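Local coordinates for petrobactin-binding protein YclQ (Bacillus subtilis subsp. subtilis str. 168, PDB 3GFV), which captures iron-free and ferric petrobactin, and its precursor 3,4-dihydroxybenzoic acid, and serves the ABC transporter YclNOPQ in ferric-petrobactin uptake, at residues Q63-P66 / F72-D75; A161-T166 / Q286-V291; L175-N180 / K247-N252. One frame throughout, in Å; residues are numbered along the deposited sequence. Where two conformers were deposited one is given.

Contact 1. Residues Q63-P66 / F72-D75; sequences QVLP and FKDD
L65 and F72 mark the closest approach of the two backbones, with their CA atoms 8.3 Å apart. The segment 63-66 has no regular structure, and L65 is extended. Residues F72 and K73 end a short 3-10 turn, and D74 and D75 continue as loop. At this spacing the backbones do not meet directly, and side chains bridge the distance.

L65 does most of the bridging. Its CG is anti to the carbonyl carbon (chi1 -80°), and CD1 continues outward to the turn. There L65 CD1 meets the aliphatic part of K73 at CG, 3.8 Å away. The two side chains slide past each other in opposite directions. K73 is extended beyond CG, and CG is the methylene that touches the leucine, while the residue as a whole stays exposed. The same methyl also touches the residue before, L65 CD1 being 4.4 Å from F72 CB.

The phenyl ring of F72 then leads away from L65. It packs on L45 and D49 of helix 42-50, and it meets the ring of Y77 with the planes at about 60°. K62 NZ hydrogen-bonds to D74 O, just past the 3-10 residues; its bonds to F72 O and K73 O are weak.

This irregular crossover, with L65 and F72 both resting on L60, links strand 57-60 to the outermost strand 78-79 of the five-stranded parallel sheet in the periplasmic binding protein fold.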
ATOM      1  N   GLN A  63      -2.372  16.333  -1.104  1.00 29.68           N
ATOM      2  CA  GLN A  63      -3.252  16.447  -2.277  1.00 32.92           C
ATOM      3  C   GLN A  63      -4.469  15.529  -2.174  1.00 35.80           C
ATOM      4  O   GLN A  63      -5.611  15.980  -2.314  1.00 34.40           O
ATOM      5  CB  GLN A  63      -2.495  16.161  -3.567  1.00 31.11           C
ATOM      6  CG  GLN A  63      -3.363  16.345  -4.797  1.00 41.51           C
ATOM      7  CD  GLN A  63      -2.783  15.680  -6.023  1.00 52.92           C
ATOM      8  OE1 GLN A  63      -2.626  16.319  -7.067  1.00 60.21           O
ATOM      9  NE2 GLN A  63      -2.455  14.389  -5.908  1.00 48.27           N
ATOM     10  N   VAL A  64      -4.216  14.239  -1.944  1.00 27.72           N
ATOM     11  CA  VAL A  64      -5.265  13.282  -1.632  1.00 28.26           C
ATOM     12  C   VAL A  64      -4.817  12.396  -0.484  1.00 25.74           C
ATOM     13  O   VAL A  64      -3.692  11.886  -0.486  1.00 28.47           O
ATOM     14  CB  VAL A  64      -5.644  12.395  -2.858  1.00 32.66           C
ATOM     15  CG1 VAL A  64      -6.515  13.168  -3.811  1.00 40.67           C
ATOM     16  CG2 VAL A  64      -4.397  11.903  -3.572  1.00 38.48           C
ATOM     17  N   LEU A  65      -5.692  12.226   0.506  1.00 30.85           N
ATOM     18  CA  LEU A  65      -5.375  11.396   1.664  1.00 26.27           C
ATOM     19  C   LEU A  65      -6.405  10.314   1.867  1.00 30.50           C
ATOM     20  O   LEU A  65      -7.611  10.589   1.857  1.00 32.91           O
ATOM     21  CB  LEU A  65      -5.315  12.254   2.939  1.00 34.46           C
ATOM     22  CG  LEU A  65      -4.059  13.064   3.236  1.00 33.64           C
ATOM     23  CD1 LEU A  65      -4.321  14.016   4.401  1.00 32.61           C
ATOM     24  CD2 LEU A  65      -2.887  12.143   3.547  1.00 32.59           C
ATOM     25  N   PRO A  66      -5.945   9.072   2.058  1.00 26.40           N
ATOM     26  CA  PRO A  66      -6.894   8.014   2.413  1.00 32.26           C
ATOM     27  C   PRO A  66      -7.610   8.391   3.708  1.00 33.85           C
ATOM     28  O   PRO A  66      -7.021   9.081   4.554  1.00 30.96           O
ATOM     29  CB  PRO A  66      -5.989   6.801   2.645  1.00 30.57           C
ATOM     30  CG  PRO A  66      -4.750   7.093   1.875  1.00 30.61           C
ATOM     31  CD  PRO A  66      -4.562   8.580   1.966  1.00 26.33           C
ATOM     32  N   PHE A  72      -4.214  13.949   9.353  1.00 28.30           N
ATOM     33  CA  PHE A  72      -3.044  14.693   8.884  1.00 28.13           C
ATOM     34  C   PHE A  72      -3.371  15.950   8.069  1.00 29.93           C
ATOM     35  O   PHE A  72      -2.467  16.662   7.632  1.00 28.60           O
ATOM     36  CB  PHE A  72      -2.080  13.749   8.155  1.00 27.72           C
ATOM     37  CG  PHE A  72      -1.371  12.796   9.092  1.00 23.28           C
ATOM     38  CD1 PHE A  72      -0.350  13.258   9.905  1.00 28.36           C
ATOM     39  CD2 PHE A  72      -1.738  11.463   9.170  1.00 27.66           C
ATOM     40  CE1 PHE A  72       0.302  12.397  10.787  1.00 26.86           C
ATOM     41  CE2 PHE A  72      -1.094  10.603  10.047  1.00 25.49           C
ATOM     42  CZ  PHE A  72      -0.066  11.077  10.854  1.00 26.41           C
ATOM     43  N   LYS A  73      -4.659  16.238   7.900  1.00 31.39           N
ATOM     44  CA  LYS A  73      -5.083  17.497   7.283  1.00 29.77           C
ATOM     45  C   LYS A  73      -4.809  18.672   8.226  1.00 26.07           C
ATOM     46  O   LYS A  73      -4.719  19.824   7.800  1.00 33.12           O
ATOM     47  CB  LYS A  73      -6.573  17.454   6.928  1.00 30.84           C
ATOM     48  CG  LYS A  73      -6.929  16.368   5.942  1.00 32.60           C
ATOM     49  CD  LYS A  73      -8.385  16.447   5.503  1.00 41.19           C
ATOM     50  CE  LYS A  73      -8.687  15.367   4.467  1.00 48.96           C
ATOM     51  NZ  LYS A  73      -9.882  15.690   3.634  1.00 58.43           N
ATOM     52  N   ASP A  74      -4.686  18.370   9.514  1.00 29.80           N
ATOM     53  CA  ASP A  74      -4.347  19.383  10.518  1.00 32.04           C
ATOM     54  C   ASP A  74      -3.196  20.262  10.040  1.00 31.90           C
ATOM     55  O   ASP A  74      -2.197  19.764   9.537  1.00 31.11           O
ATOM     56  CB  ASP A  74      -3.969  18.703  11.845  1.00 33.35           C
ATOM     57  CG  ASP A  74      -3.948  19.670  13.018  1.00 47.61           C
ATOM     58  OD1 ASP A  74      -3.090  20.584  13.061  1.00 41.11           O
ATOM     59  OD2 ASP A  74      -4.788  19.494  13.923  1.00 59.33           O
ATOM     60  N   ASP A  75      -3.331  21.575  10.190  1.00 31.36           N
ATOM     61  CA  ASP A  75      -2.295  22.484   9.721  1.00 34.41           C
ATOM     62  C   ASP A  75      -0.968  22.363  10.481  1.00 33.91           C
ATOM     63  O   ASP A  75       0.023  22.959  10.077  1.00 34.47           O
ATOM     64  CB  ASP A  75      -2.796  23.931   9.748  1.00 40.04           C
ATOM     65  CG  ASP A  75      -3.818  24.205   8.660  1.00 47.26           C
ATOM     66  OD1 ASP A  75      -3.815  23.468   7.653  1.00 49.70           O
ATOM     67  OD2 ASP A  75      -4.620  25.151   8.807  1.00 52.17           O
TER

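Contact 2. Residues A161-T166 / Q286-V291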
ATOM      1  N   ALA A 161      -1.476 -15.504   8.840  1.00 23.59           N
ATOM      2  CA  ALA A 161      -1.689 -16.959   8.896  1.00 23.93           C
ATOM      3  C   ALA A 161      -3.174 -17.303   8.925  1.00 27.95           C
ATOM      4  O   ALA A 161      -3.623 -18.261   8.266  1.00 26.62           O
ATOM      5  CB  ALA A 161      -0.986 -17.574  10.081  1.00 27.00           C
ATOM      6  N   ASP A 162      -3.938 -16.527   9.687  0.70 25.21           N
ATOM      7  CA  ASP A 162      -5.380 -16.730   9.801  0.70 26.87           C
ATOM      8  C   ASP A 162      -6.131 -16.510   8.468  0.70 24.55           C
ATOM      9  O   ASP A 162      -7.027 -17.288   8.117  0.70 25.83           O
ATOM     10  CB  ASP A 162      -5.945 -15.831  10.912  0.70 29.69           C
ATOM     11  CG  ASP A 162      -7.465 -15.869  10.983  0.70 40.55           C
ATOM     12  OD1 ASP A 162      -8.024 -16.907  11.407  0.70 44.36           O
ATOM     13  OD2 ASP A 162      -8.100 -14.851  10.623  0.70 44.38           O
ATOM     14  N   VAL A 163      -5.786 -15.460   7.726  1.00 24.30           N
ATOM     15  CA  VAL A 163      -6.467 -15.220   6.453  1.00 23.20           C
ATOM     16  C   VAL A 163      -6.048 -16.260   5.416  1.00 22.56           C
ATOM     17  O   VAL A 163      -6.867 -16.724   4.617  1.00 23.02           O
ATOM     18  CB  VAL A 163      -6.277 -13.782   5.905  1.00 23.14           C
ATOM     19  CG1 VAL A 163      -4.854 -13.563   5.432  1.00 25.83           C
ATOM     20  CG2 VAL A 163      -7.270 -13.512   4.737  1.00 22.80           C
ATOM     21  N   LYS A 164      -4.787 -16.657   5.463  1.00 25.02           N
ATOM     22  CA  LYS A 164      -4.283 -17.661   4.543  1.00 24.86           C
ATOM     23  C   LYS A 164      -4.990 -18.995   4.779  1.00 25.95           C
ATOM     24  O   LYS A 164      -5.377 -19.677   3.821  1.00 26.05           O
ATOM     25  CB  LYS A 164      -2.766 -17.800   4.664  1.00 27.35           C
ATOM     26  CG  LYS A 164      -2.168 -18.902   3.814  1.00 33.55           C
ATOM     27  CD  LYS A 164      -0.646 -18.842   3.816  1.00 41.83           C
ATOM     28  CE  LYS A 164      -0.061 -20.236   3.601  1.00 52.14           C
ATOM     29  NZ  LYS A 164       1.099 -20.225   2.674  1.00 53.94           N
ATOM     30  N   LYS A 165      -5.170 -19.362   6.042  1.00 23.91           N
ATOM     31  CA  LYS A 165      -5.895 -20.592   6.359  1.00 25.60           C
ATOM     32  C   LYS A 165      -7.332 -20.528   5.818  1.00 26.57           C
ATOM     33  O   LYS A 165      -7.815 -21.481   5.193  1.00 26.69           O
ATOM     34  CB  LYS A 165      -5.854 -20.904   7.862  1.00 25.89           C
ATOM     35  CG  LYS A 165      -6.358 -22.291   8.192  1.00 39.45           C
ATOM     36  CD  LYS A 165      -5.950 -22.738   9.591  1.00 51.75           C
ATOM     37  CE  LYS A 165      -4.547 -23.319   9.600  1.00 55.60           C
ATOM     38  NZ  LYS A 165      -4.213 -23.844  10.946  1.00 54.87           N
ATOM     39  N   THR A 166      -7.993 -19.397   6.026  1.00 23.11           N
ATOM     40  CA  THR A 166      -9.338 -19.175   5.509  1.00 25.16           C
ATOM     41  C   THR A 166      -9.351 -19.282   3.988  1.00 27.12           C
ATOM     42  O   THR A 166     -10.231 -19.930   3.402  1.00 27.08           O
ATOM     43  CB  THR A 166      -9.850 -17.780   5.920  1.00 29.66           C
ATOM     44  OG1 THR A 166      -9.963 -17.721   7.349  1.00 30.71           O
ATOM     45  CG2 THR A 166     -11.196 -17.484   5.286  1.00 30.56           C
ATOM     46  N   GLN A 286      -5.455  -3.127   8.096  0.70 20.94           N
ATOM     47  CA  GLN A 286      -6.712  -2.876   7.419  0.70 21.84           C
ATOM     48  C   GLN A 286      -6.907  -3.830   6.247  0.70 21.66           C
ATOM     49  O   GLN A 286      -7.984  -4.419   6.087  0.70 22.35           O
ATOM     50  CB  GLN A 286      -6.772  -1.441   6.901  0.70 19.43           C
ATOM     51  CG  GLN A 286      -8.107  -1.162   6.225  0.70 21.49           C
ATOM     52  CD  GLN A 286      -8.153   0.185   5.544  0.70 28.86           C
ATOM     53  OE1 GLN A 286      -7.774   1.214   6.118  0.70 26.49           O
ATOM     54  NE2 GLN A 286      -8.625   0.186   4.309  0.70 22.01           N
HETATM   55  N   MSE A 287      -5.860  -3.965   5.438  1.00 18.14           N
HETATM   56  CA  MSE A 287      -5.931  -4.731   4.197  1.00 19.22           C
HETATM   57  C   MSE A 287      -6.209  -6.197   4.485  1.00 20.03           C
HETATM   58  O   MSE A 287      -7.048  -6.835   3.797  1.00 19.79           O
HETATM   59  CB  MSE A 287      -4.668  -4.550   3.341  1.00 19.73           C
HETATM   60  CG  MSE A 287      -4.562  -3.140   2.741  1.00 20.20           C
HETATM   61 SE   MSE A 287      -2.717  -2.678   2.292  0.75 32.87          SE
HETATM   62  CE  MSE A 287      -2.512  -3.751   0.754  1.00 26.45           C
ATOM     63  N   ILE A 288      -5.540  -6.737   5.486  1.00 22.21           N
ATOM     64  CA  ILE A 288      -5.828  -8.122   5.875  1.00 22.50           C
ATOM     65  C   ILE A 288      -7.304  -8.277   6.214  1.00 20.98           C
ATOM     66  O   ILE A 288      -7.983  -9.197   5.728  1.00 24.64           O
ATOM     67  CB  ILE A 288      -4.955  -8.563   7.054  1.00 23.83           C
ATOM     68  CG1 ILE A 288      -3.479  -8.572   6.641  1.00 19.59           C
ATOM     69  CG2 ILE A 288      -5.401  -9.964   7.602  1.00 23.55           C
ATOM     70  CD1 ILE A 288      -2.527  -8.554   7.849  1.00 23.46           C
ATOM     71  N   LYS A 289      -7.820  -7.372   7.038  1.00 21.40           N
ATOM     72  CA  LYS A 289      -9.197  -7.472   7.506  1.00 25.85           C
ATOM     73  C   LYS A 289     -10.214  -7.344   6.373  1.00 23.21           C
ATOM     74  O   LYS A 289     -11.232  -8.041   6.362  1.00 24.17           O
ATOM     75  CB  LYS A 289      -9.484  -6.423   8.581  1.00 30.44           C
ATOM     76  CG  LYS A 289     -10.952  -6.375   9.009  1.00 39.27           C
ATOM     77  CD  LYS A 289     -11.240  -5.224   9.975  1.00 48.71           C
ATOM     78  CE  LYS A 289     -12.748  -4.996  10.141  1.00 51.96           C
ATOM     79  NZ  LYS A 289     -13.462  -6.257  10.509  1.00 52.10           N
ATOM     80  N   GLU A 290      -9.944  -6.462   5.413  1.00 21.47           N
ATOM     81  CA  GLU A 290     -10.837  -6.360   4.265  1.00 18.80           C
ATOM     82  C   GLU A 290     -10.908  -7.680   3.490  1.00 22.64           C
ATOM     83  O   GLU A 290     -11.992  -8.096   3.062  1.00 23.10           O
ATOM     84  CB  GLU A 290     -10.392  -5.261   3.288  1.00 20.79           C
ATOM     85  CG  GLU A 290     -10.451  -3.854   3.849  1.00 22.88           C
ATOM     86  CD  GLU A 290      -9.972  -2.850   2.805  1.00 26.26           C
ATOM     87  OE1 GLU A 290     -10.742  -2.564   1.893  1.00 24.92           O
ATOM     88  OE2 GLU A 290      -8.827  -2.377   2.882  1.00 30.13           O
ATOM     89  N   VAL A 291      -9.758  -8.313   3.281  1.00 20.02           N
ATOM     90  CA  VAL A 291      -9.711  -9.571   2.533  1.00 22.33           C
ATOM     91  C   VAL A 291     -10.399 -10.698   3.326  1.00 23.58           C
ATOM     92  O   VAL A 291     -11.226 -11.456   2.778  1.00 22.50           O
ATOM     93  CB  VAL A 291      -8.256  -9.935   2.116  1.00 20.92           C
ATOM     94  CG1 VAL A 291      -8.190 -11.310   1.455  1.00 23.19           C
ATOM     95  CG2 VAL A 291      -7.714  -8.884   1.126  1.00 23.72           C
TER
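V163 is the residue of 161-166 that reaches I288 and V291 of the other helix. Its CA lies 7.2 Å from I288 CA, which places the two helices side by side. Before it in the chain, A161 is exposed, and its O accepts the backbone bond from K165 N. D162 follows near the edge of the contact. In the conformer given, its carboxylate forms a salt bridge with K292, one residue past 286-291.

V163 is buried, and its two methyls divide the work. CG1 lies between the backbone N and the carbonyl carbon (chi1 70°), which leaves CG2 anti to N. V163 CG1 meets I288 CG2 at 4.2 Å, while V163 CG2 meets V291 CG1 at 4.1 Å. The V163 and V291 side chains cross at about a right angle. F200, from a loop, packs against all three residues and closes the apolar cluster.

T166, one turn after V163, carries the contact onward to L295 and E296.

On the second helix, E290 OE2 takes two bonds, from W274 NE1 and, in the conformer given, from Q286 NE2 at 2.9 Å, above the carboxylate plane.

V163 sits like a knob among I288, V291, K292 and L295, spaced i, i+3, i+4 and i+7 on the partner helix. It joins the long helix 146-170, which in this family links the two lobes, to the C-terminal helix 281-296.

Contact 3. Residues L175-N180 / K247-N252; sequences LVIMAN and KQVVEN
V249 packs against I177 and A179, where a short helix packs on one face of a beta-sheet. This is the layered alpha/beta build of the periplasmic binding protein fold. Strand 173-180 lies inside the mixed sheet, between strands 183-187 and 230-235. Helix 246-250 supplies V249 in its last turn. The CA atoms of A179 and V249 are 7.8 Å apart.

The packed part is small and wholly apolar. I177 and A179 are two apart on the strand, so both point to the helix side. V249 turns one methyl to each of them. I177 has its CG1 between the backbone N and the carbonyl carbon (chi1 58°), and from there the chain is extended to its tip. I177 CD1 reaches V249 CG1 at 4.3 Å. The alanine has just one methyl to offer, and A179 CB stands 4.5 Å from V249 CG2. I184 of the adjacent strand touches both I177 and V249, and Y220 also touches V249. V250 is also buried and touches L231.

Residues V176 and M178 point to the other face of the sheet, where M178, a selenomethionine, packs on F187. N180, at the strand end, is partly exposed, and its OD1 accepts a hydrogen bond from R236.

The outer side of the helix is looser. K247, Q248 and E251 are exposed there, and none of them reaches the strand. E251 is the first residue to leave helical backbone angles, although its N still bonds to K247 O at 2.9 Å. The side chains of the same two residues form a long salt bridge, with K247 NZ 3.6 Å from E251 OE1.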
ATOM      1  N   LEU A 175      -9.633 -13.162  -8.484  1.00 15.60           N
ATOM      2  CA  LEU A 175      -9.025 -12.276  -9.469  1.00 17.22           C
ATOM      3  C   LEU A 175      -9.009 -10.858  -8.897  1.00 17.53           C
ATOM      4  O   LEU A 175     -10.004 -10.414  -8.332  1.00 17.39           O
ATOM      5  CB  LEU A 175      -9.832 -12.304 -10.770  1.00 18.04           C
ATOM      6  CG  LEU A 175      -9.419 -11.302 -11.853  1.00 19.12           C
ATOM      7  CD1 LEU A 175      -8.020 -11.636 -12.391  1.00 18.03           C
ATOM      8  CD2 LEU A 175     -10.473 -11.245 -13.015  1.00 18.71           C
ATOM      9  N   VAL A 176      -7.887 -10.160  -9.053  1.00 16.63           N
ATOM     10  CA  VAL A 176      -7.776  -8.767  -8.601  1.00 15.33           C
ATOM     11  C   VAL A 176      -7.762  -7.828  -9.797  1.00 17.90           C
ATOM     12  O   VAL A 176      -6.926  -7.972 -10.698  1.00 19.44           O
ATOM     13  CB  VAL A 176      -6.465  -8.557  -7.801  1.00 17.44           C
ATOM     14  CG1 VAL A 176      -6.393  -7.121  -7.253  1.00 19.47           C
ATOM     15  CG2 VAL A 176      -6.378  -9.569  -6.645  1.00 19.32           C
ATOM     16  N   ILE A 177      -8.672  -6.860  -9.804  1.00 17.40           N
ATOM     17  CA  ILE A 177      -8.735  -5.892 -10.921  1.00 16.54           C
ATOM     18  C   ILE A 177      -8.769  -4.475 -10.401  1.00 20.61           C
ATOM     19  O   ILE A 177      -9.250  -4.221  -9.305  1.00 19.94           O
ATOM     20  CB  ILE A 177      -9.940  -6.076 -11.853  1.00 19.20           C
ATOM     21  CG1 ILE A 177     -11.272  -5.977 -11.084  1.00 21.23           C
ATOM     22  CG2 ILE A 177      -9.808  -7.396 -12.660  1.00 20.98           C
ATOM     23  CD1 ILE A 177     -12.501  -5.949 -11.953  1.00 24.51           C
HETATM   24  N   MSE A 178      -8.285  -3.548 -11.224  1.00 22.13           N
HETATM   25  CA  MSE A 178      -8.439  -2.133 -10.931  1.00 19.45           C
HETATM   26  C   MSE A 178      -9.205  -1.491 -12.081  1.00 22.47           C
HETATM   27  O   MSE A 178      -8.923  -1.758 -13.270  1.00 25.95           O
HETATM   28  CB  MSE A 178      -7.080  -1.456 -10.700  1.00 21.83           C
HETATM   29  CG  MSE A 178      -7.208   0.024 -10.423  1.00 25.04           C
HETATM   30 SE   MSE A 178      -5.430   0.749  -9.955  0.80 43.15          SE
HETATM   31  CE  MSE A 178      -4.745   0.774 -11.735  1.00 26.06           C
ATOM     32  N   ALA A 179     -10.215  -0.708 -11.728  1.00 20.66           N
ATOM     33  CA  ALA A 179     -11.008   0.041 -12.701  1.00 23.65           C
ATOM     34  C   ALA A 179     -10.514   1.477 -12.766  1.00 25.76           C
ATOM     35  O   ALA A 179     -10.227   2.081 -11.749  1.00 25.34           O
ATOM     36  CB  ALA A 179     -12.471   0.017 -12.314  1.00 24.80           C
ATOM     37  N   ASN A 180     -10.446   2.030 -13.976  1.00 22.84           N
ATOM     38  CA  ASN A 180      -9.933   3.370 -14.133  1.00 25.30           C
ATOM     39  C   ASN A 180     -10.631   3.993 -15.313  1.00 27.76           C
ATOM     40  O   ASN A 180     -10.297   3.715 -16.475  1.00 28.48           O
ATOM     41  CB  ASN A 180      -8.421   3.351 -14.322  1.00 26.81           C
ATOM     42  CG  ASN A 180      -7.835   4.741 -14.434  1.00 37.99           C
ATOM     43  OD1 ASN A 180      -8.120   5.618 -13.616  1.00 35.90           O
ATOM     44  ND2 ASN A 180      -7.005   4.949 -15.448  1.00 44.82           N
ATOM     45  N   LYS A 247     -19.077   0.008 -10.862  1.00 37.10           N
ATOM     46  CA  LYS A 247     -20.396  -0.561 -11.130  1.00 36.32           C
ATOM     47  C   LYS A 247     -20.608  -0.883 -12.601  1.00 37.74           C
ATOM     48  O   LYS A 247     -21.267  -1.871 -12.949  1.00 34.69           O
ATOM     49  CB  LYS A 247     -21.502   0.377 -10.640  1.00 48.67           C
ATOM     50  CG  LYS A 247     -21.574   0.507  -9.126  1.00 58.07           C
ATOM     51  CD  LYS A 247     -22.860   1.205  -8.701  1.00 64.58           C
ATOM     52  CE  LYS A 247     -24.065   0.621  -9.431  1.00 68.80           C
ATOM     53  NZ  LYS A 247     -25.369   1.159  -8.936  1.00 69.57           N
ATOM     54  N   GLN A 248     -20.074  -0.050 -13.480  1.00 32.94           N
ATOM     55  CA  GLN A 248     -20.259  -0.320 -14.894  1.00 41.39           C
ATOM     56  C   GLN A 248     -19.501  -1.588 -15.239  1.00 35.31           C
ATOM     57  O   GLN A 248     -19.839  -2.263 -16.206  1.00 36.36           O
ATOM     58  CB  GLN A 248     -19.816   0.852 -15.772  1.00 41.97           C
ATOM     59  CG  GLN A 248     -18.313   1.040 -15.919  1.00 44.41           C
ATOM     60  CD  GLN A 248     -17.968   2.387 -16.555  1.00 52.01           C
ATOM     61  OE1 GLN A 248     -17.400   2.445 -17.648  1.00 56.66           O
ATOM     62  NE2 GLN A 248     -18.333   3.473 -15.880  1.00 44.69           N
ATOM     63  N   VAL A 249     -18.473  -1.916 -14.450  1.00 30.34           N
ATOM     64  CA  VAL A 249     -17.784  -3.160 -14.712  1.00 31.60           C
ATOM     65  C   VAL A 249     -18.545  -4.329 -14.099  1.00 26.44           C
ATOM     66  O   VAL A 249     -18.910  -5.265 -14.790  1.00 28.70           O
ATOM     67  CB  VAL A 249     -16.343  -3.196 -14.176  1.00 31.36           C
ATOM     68  CG1 VAL A 249     -15.738  -4.600 -14.428  1.00 31.90           C
ATOM     69  CG2 VAL A 249     -15.491  -2.097 -14.824  1.00 34.73           C
ATOM     70  N   VAL A 250     -18.782  -4.276 -12.798  1.00 26.87           N
ATOM     71  CA  VAL A 250     -19.158  -5.508 -12.108  1.00 31.13           C
ATOM     72  C   VAL A 250     -20.630  -5.811 -12.234  1.00 35.86           C
ATOM     73  O   VAL A 250     -21.053  -6.958 -12.102  1.00 37.17           O
ATOM     74  CB  VAL A 250     -18.758  -5.506 -10.625  1.00 37.45           C
ATOM     75  CG1 VAL A 250     -17.253  -5.293 -10.490  1.00 32.15           C
ATOM     76  CG2 VAL A 250     -19.539  -4.447  -9.882  1.00 44.55           C
ATOM     77  N   GLU A 251     -21.417  -4.779 -12.504  1.00 34.32           N
ATOM     78  CA  GLU A 251     -22.847  -4.973 -12.676  1.00 35.51           C
ATOM     79  C   GLU A 251     -23.227  -5.040 -14.159  1.00 34.91           C
ATOM     80  O   GLU A 251     -24.405  -5.119 -14.506  1.00 34.95           O
ATOM     81  CB  GLU A 251     -23.615  -3.906 -11.883  1.00 39.77           C
ATOM     82  CG  GLU A 251     -23.327  -4.051 -10.377  1.00 44.85           C
ATOM     83  CD  GLU A 251     -23.912  -2.943  -9.533  1.00 56.63           C
ATOM     84  OE1 GLU A 251     -24.886  -2.300  -9.981  1.00 57.05           O
ATOM     85  OE2 GLU A 251     -23.399  -2.722  -8.411  1.00 53.12           O
ATOM     86  N   ASN A 252     -22.217  -5.055 -15.027  1.00 28.60           N
ATOM     87  CA  ASN A 252     -22.466  -5.223 -16.463  1.00 26.38           C
ATOM     88  C   ASN A 252     -23.131  -6.572 -16.776  1.00 31.71           C
ATOM     89  O   ASN A 252     -22.721  -7.610 -16.253  1.00 31.61           O
ATOM     90  CB  ASN A 252     -21.163  -5.151 -17.242  1.00 27.73           C
ATOM     91  CG  ASN A 252     -21.397  -4.952 -18.705  1.00 35.23           C
ATOM     92  OD1 ASN A 252     -21.798  -5.875 -19.428  1.00 35.69           O
ATOM     93  ND2 ASN A 252     -21.202  -3.721 -19.157  1.00 37.11           N
TER

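The contacts spread over the two-lobed fold. Contact 1 belongs to the lobe of the five-stranded parallel sheet, and contact 3 to the lobe of the mixed sheet. Their centres are 28 Å apart. Contact 2 joins helices 146-170 and 281-296; its centre is 28 Å from contact 1 and 22 Å from contact 3. None touches another; nearest atoms are about 7 Å apart between contacts 1 and 2 and about 8 Å between 2 and 3. Along the chain contact 1 comes first, and contact 3 then falls between the segments of contact 2. Helix 146-170 leads directly into strand 173-180, joining contacts 2 and 3. In this family the ligand binds in the cleft between the lobes.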